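Local coordinates for protein sorbitol dehydrogenase (PDB 5ITG) that probably oxidises D-sorbitol to L-sorbose with an NADP cofactor, as a two-domain Rossmann-fold dehydrogenase of the mannitol dehydrogenase family, at residues Met227-Thr232 against Tyr292-Met297. Residues are numbered along the deposited sequence; the frame is centred on the assembly and turned at random.
Sequences MVDRIT and YVKIRM
Lys-294 reaches from its helix to Val-228 because its chain is fully extended, starting with CG anti to the backbone N (chi1 -171°), while Met-227, present as selenomethionine, bends at chi2 and chi3 to meet the lysine partway. A long, unbranched side chain suits a helix whose backbone stays well back from the strand: the CA atoms of Met-227 and Lys-294 are 8.8 Å apart. Flexible and apolar, Met-227 sets its CE 3.6 Å from CD of Lys-294, and its SE lies 3.9 Å from CB of the same lysine, so the aliphatic stem is packed on its way to the amine. NZ then donates to the carbonyl O of Val-228 at 3.0 Å, approaching at a C=O...N angle of 152° and tilted 26° from the carbonyl plane. A water accepts from Val-228 N (2.7 Å) and, weakly, from NZ. Asp-229 OD1 lies 4.4 Å from NZ, too far for a salt bridge; its carboxylate pairs with Arg-360. With a leucine in place of Lys-294, the Val-228 carbonyl would probably lose its donor from the helix and the water its weak donor NZ. The contact bridges the two domains: strand 226-228, at the edge of its sheet beside strand 263-266, faces helix 288-312, and helix 350-361 borders both sides, Tyr-353 touching Lys-294 and Arg-360 in its salt bridge with Asp-229.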
HETATM    1  N   MSE A 227      -6.656  -1.244   5.941  1.00 15.00           N
HETATM    2  CA  MSE A 227      -6.461  -1.248   4.502  1.00 16.22           C
HETATM    3  C   MSE A 227      -6.044   0.179   4.167  1.00 14.79           C
HETATM    4  O   MSE A 227      -6.746   1.127   4.510  1.00 14.55           O
HETATM    5  CB  MSE A 227      -7.770  -1.607   3.812  1.00 17.63           C
HETATM    6  CG  MSE A 227      -7.594  -2.220   2.460  1.00 21.57           C
HETATM    7 SE   MSE A 227      -8.842  -1.408   1.304  0.49 30.84          SE
HETATM    8  CE  MSE A 227      -7.817   0.218   1.139  1.00  2.92           C
ATOM      9  N   VAL A 228      -4.898   0.347   3.519  1.00 14.28           N
ATOM     10  CA  VAL A 228      -4.425   1.693   3.220  1.00 16.00           C
ATOM     11  C   VAL A 228      -4.154   1.900   1.732  1.00 18.80           C
ATOM     12  O   VAL A 228      -3.765   0.972   1.027  1.00 16.94           O
ATOM     13  CB  VAL A 228      -3.134   1.990   4.005  1.00 18.03           C
ATOM     14  CG1 VAL A 228      -3.382   1.785   5.507  1.00 17.65           C
ATOM     15  CG2 VAL A 228      -2.005   1.073   3.522  1.00 18.27           C
ATOM     16  N   ASP A 229      -4.373   3.123   1.257  1.00 19.66           N
ATOM     17  CA  ASP A 229      -4.135   3.437  -0.146  1.00 24.11           C
ATOM     18  C   ASP A 229      -3.310   4.737  -0.209  1.00 25.27           C
ATOM     19  O   ASP A 229      -2.607   5.081   0.739  1.00 32.82           O
ATOM     20  CB  ASP A 229      -5.473   3.597  -0.885  1.00 25.01           C
ATOM     21  CG  ASP A 229      -5.438   3.048  -2.317  1.00 26.60           C
ATOM     22  OD1 ASP A 229      -4.341   2.959  -2.910  1.00 23.54           O
ATOM     23  OD2 ASP A 229      -6.517   2.722  -2.863  1.00 27.32           O
ATOM     24  N   ARG A 230      -3.384   5.423  -1.334  1.00 24.22           N
ATOM     25  CA  ARG A 230      -2.692   6.687  -1.606  1.00 19.54           C
ATOM     26  C   ARG A 230      -1.312   6.592  -2.230  1.00 18.75           C
ATOM     27  O   ARG A 230      -0.301   6.365  -1.555  1.00 15.35           O
ATOM     28  CB  ARG A 230      -2.614   7.605  -0.381  1.00 17.26           C
ATOM     29  CG  ARG A 230      -2.200   9.013  -0.815  1.00 17.84           C
ATOM     30  CD  ARG A 230      -2.353  10.083   0.247  1.00 19.41           C
ATOM     31  NE  ARG A 230      -2.950  11.277  -0.343  1.00 19.01           N
ATOM     32  CZ  ARG A 230      -3.193  12.410   0.308  1.00 19.40           C
ATOM     33  NH1 ARG A 230      -2.884  12.532   1.591  1.00 18.15           N
ATOM     34  NH2 ARG A 230      -3.774  13.415  -0.327  1.00 21.59           N
ATOM     35  N   ILE A 231      -1.287   6.785  -3.540  1.00 17.27           N
ATOM     36  CA  ILE A 231      -0.048   6.741  -4.294  1.00 17.54           C
ATOM     37  C   ILE A 231       0.825   7.905  -3.857  1.00 17.48           C
ATOM     38  O   ILE A 231       0.409   9.061  -3.910  1.00 16.04           O
ATOM     39  CB  ILE A 231      -0.323   6.851  -5.804  1.00 21.14           C
ATOM     40  CG1 ILE A 231      -1.330   5.772  -6.228  1.00 21.36           C
ATOM     41  CG2 ILE A 231       0.980   6.728  -6.583  1.00 21.10           C
ATOM     42  CD1 ILE A 231      -0.918   4.363  -5.876  1.00 24.27           C
ATOM     43  N   THR A 232       2.035   7.581  -3.415  1.00 16.54           N
ATOM     44  CA  THR A 232       3.001   8.568  -2.951  1.00 19.24           C
ATOM     45  C   THR A 232       4.335   8.106  -3.529  1.00 20.58           C
ATOM     46  O   THR A 232       5.072   7.362  -2.886  1.00 20.50           O
ATOM     47  CB  THR A 232       3.069   8.572  -1.417  1.00 20.08           C
ATOM     48  OG1 THR A 232       1.738   8.684  -0.895  1.00 18.02           O
ATOM     49  CG2 THR A 232       3.910   9.746  -0.917  1.00 17.16           C
ATOM     50  N   TYR A 292     -11.070  -6.818  -0.299  1.00 12.62           N
ATOM     51  CA  TYR A 292     -11.486  -7.434  -1.543  1.00 13.21           C
ATOM     52  C   TYR A 292     -12.060  -6.455  -2.550  1.00 13.39           C
ATOM     53  O   TYR A 292     -11.988  -6.704  -3.745  1.00 12.54           O
ATOM     54  CB  TYR A 292     -12.440  -8.608  -1.278  1.00 15.50           C
ATOM     55  CG  TYR A 292     -11.650  -9.833  -0.856  1.00 18.01           C
ATOM     56  CD1 TYR A 292     -10.630 -10.326  -1.673  1.00 19.81           C
ATOM     57  CD2 TYR A 292     -11.848 -10.437   0.386  1.00 19.61           C
ATOM     58  CE1 TYR A 292      -9.814 -11.382  -1.263  1.00 21.49           C
ATOM     59  CE2 TYR A 292     -11.032 -11.501   0.810  1.00 23.56           C
ATOM     60  CZ  TYR A 292     -10.012 -11.960  -0.024  1.00 22.99           C
ATOM     61  OH  TYR A 292      -9.173 -12.972   0.389  1.00 22.61           O
ATOM     62  N   VAL A 293     -12.622  -5.344  -2.082  1.00 11.95           N
ATOM     63  CA  VAL A 293     -13.121  -4.335  -3.015  1.00 12.00           C
ATOM     64  C   VAL A 293     -11.888  -3.782  -3.745  1.00 13.90           C
ATOM     65  O   VAL A 293     -11.872  -3.650  -4.971  1.00 15.22           O
ATOM     66  CB  VAL A 293     -13.806  -3.158  -2.293  1.00 12.97           C
ATOM     67  CG1 VAL A 293     -14.056  -2.012  -3.293  1.00 12.33           C
ATOM     68  CG2 VAL A 293     -15.129  -3.620  -1.684  1.00 12.61           C
ATOM     69  N   LYS A 294     -10.848  -3.470  -2.980  1.00 14.57           N
ATOM     70  CA  LYS A 294      -9.618  -2.933  -3.559  1.00 13.85           C
ATOM     71  C   LYS A 294      -8.972  -3.945  -4.500  1.00 14.77           C
ATOM     72  O   LYS A 294      -8.567  -3.610  -5.622  1.00 11.98           O
ATOM     73  CB  LYS A 294      -8.645  -2.558  -2.449  1.00 17.29           C
ATOM     74  CG  LYS A 294      -7.425  -1.794  -2.934  1.00 21.32           C
ATOM     75  CD  LYS A 294      -6.499  -1.500  -1.772  1.00 26.32           C
ATOM     76  CE  LYS A 294      -5.142  -1.051  -2.252  1.00 30.55           C
ATOM     77  NZ  LYS A 294      -4.153  -1.069  -1.136  1.00 34.52           N
ATOM     78  N   ILE A 295      -8.883  -5.189  -4.045  1.00 13.08           N
ATOM     79  CA  ILE A 295      -8.288  -6.249  -4.853  1.00 13.55           C
ATOM     80  C   ILE A 295      -9.058  -6.530  -6.150  1.00 13.99           C
ATOM     81  O   ILE A 295      -8.477  -6.567  -7.243  1.00 11.52           O
ATOM     82  CB  ILE A 295      -8.203  -7.568  -4.042  1.00 13.71           C
ATOM     83  CG1 ILE A 295      -7.140  -7.435  -2.946  1.00 16.06           C
ATOM     84  CG2 ILE A 295      -7.877  -8.747  -4.961  1.00 14.46           C
ATOM     85  CD1 ILE A 295      -7.159  -8.588  -1.966  1.00 17.10           C
ATOM     86  N   ARG A 296     -10.372  -6.702  -6.029  1.00 12.33           N
ATOM     87  CA  ARG A 296     -11.179  -7.066  -7.184  1.00 11.75           C
ATOM     88  C   ARG A 296     -11.657  -5.959  -8.114  1.00 11.62           C
ATOM     89  O   ARG A 296     -12.151  -6.249  -9.214  1.00 12.16           O
ATOM     90  CB  ARG A 296     -12.366  -7.918  -6.720  1.00 10.29           C
ATOM     91  CG  ARG A 296     -11.930  -9.221  -6.021  1.00 11.77           C
ATOM     92  CD  ARG A 296     -13.133 -10.051  -5.600  1.00  7.12           C
ATOM     93  NE  ARG A 296     -13.976 -10.335  -6.751  1.00 11.99           N
ATOM     94  CZ  ARG A 296     -15.279 -10.609  -6.685  1.00 14.85           C
ATOM     95  NH1 ARG A 296     -15.909 -10.642  -5.509  1.00  9.92           N
ATOM     96  NH2 ARG A 296     -15.958 -10.832  -7.802  1.00 11.95           N
HETATM   97  N   MSE A 297     -11.525  -4.708  -7.683  1.00 12.25           N
HETATM   98  CA  MSE A 297     -11.910  -3.576  -8.526  1.00 13.76           C
HETATM   99  C   MSE A 297     -10.699  -2.717  -8.918  1.00 12.41           C
HETATM  100  O   MSE A 297     -10.474  -2.497 -10.101  1.00 15.41           O
HETATM  101  CB  MSE A 297     -12.968  -2.718  -7.830  1.00 13.32           C
HETATM  102  CG  MSE A 297     -14.338  -3.395  -7.757  1.00 17.17           C
HETATM  103 SE   MSE A 297     -15.693  -2.201  -7.107  0.85 26.60          SE
HETATM  104  CE  MSE A 297     -15.845  -1.089  -8.695  1.00 14.72           C
TER
HETATM  105  O   HOH W   1      -4.065  -1.857   2.153  1.00 22.96           O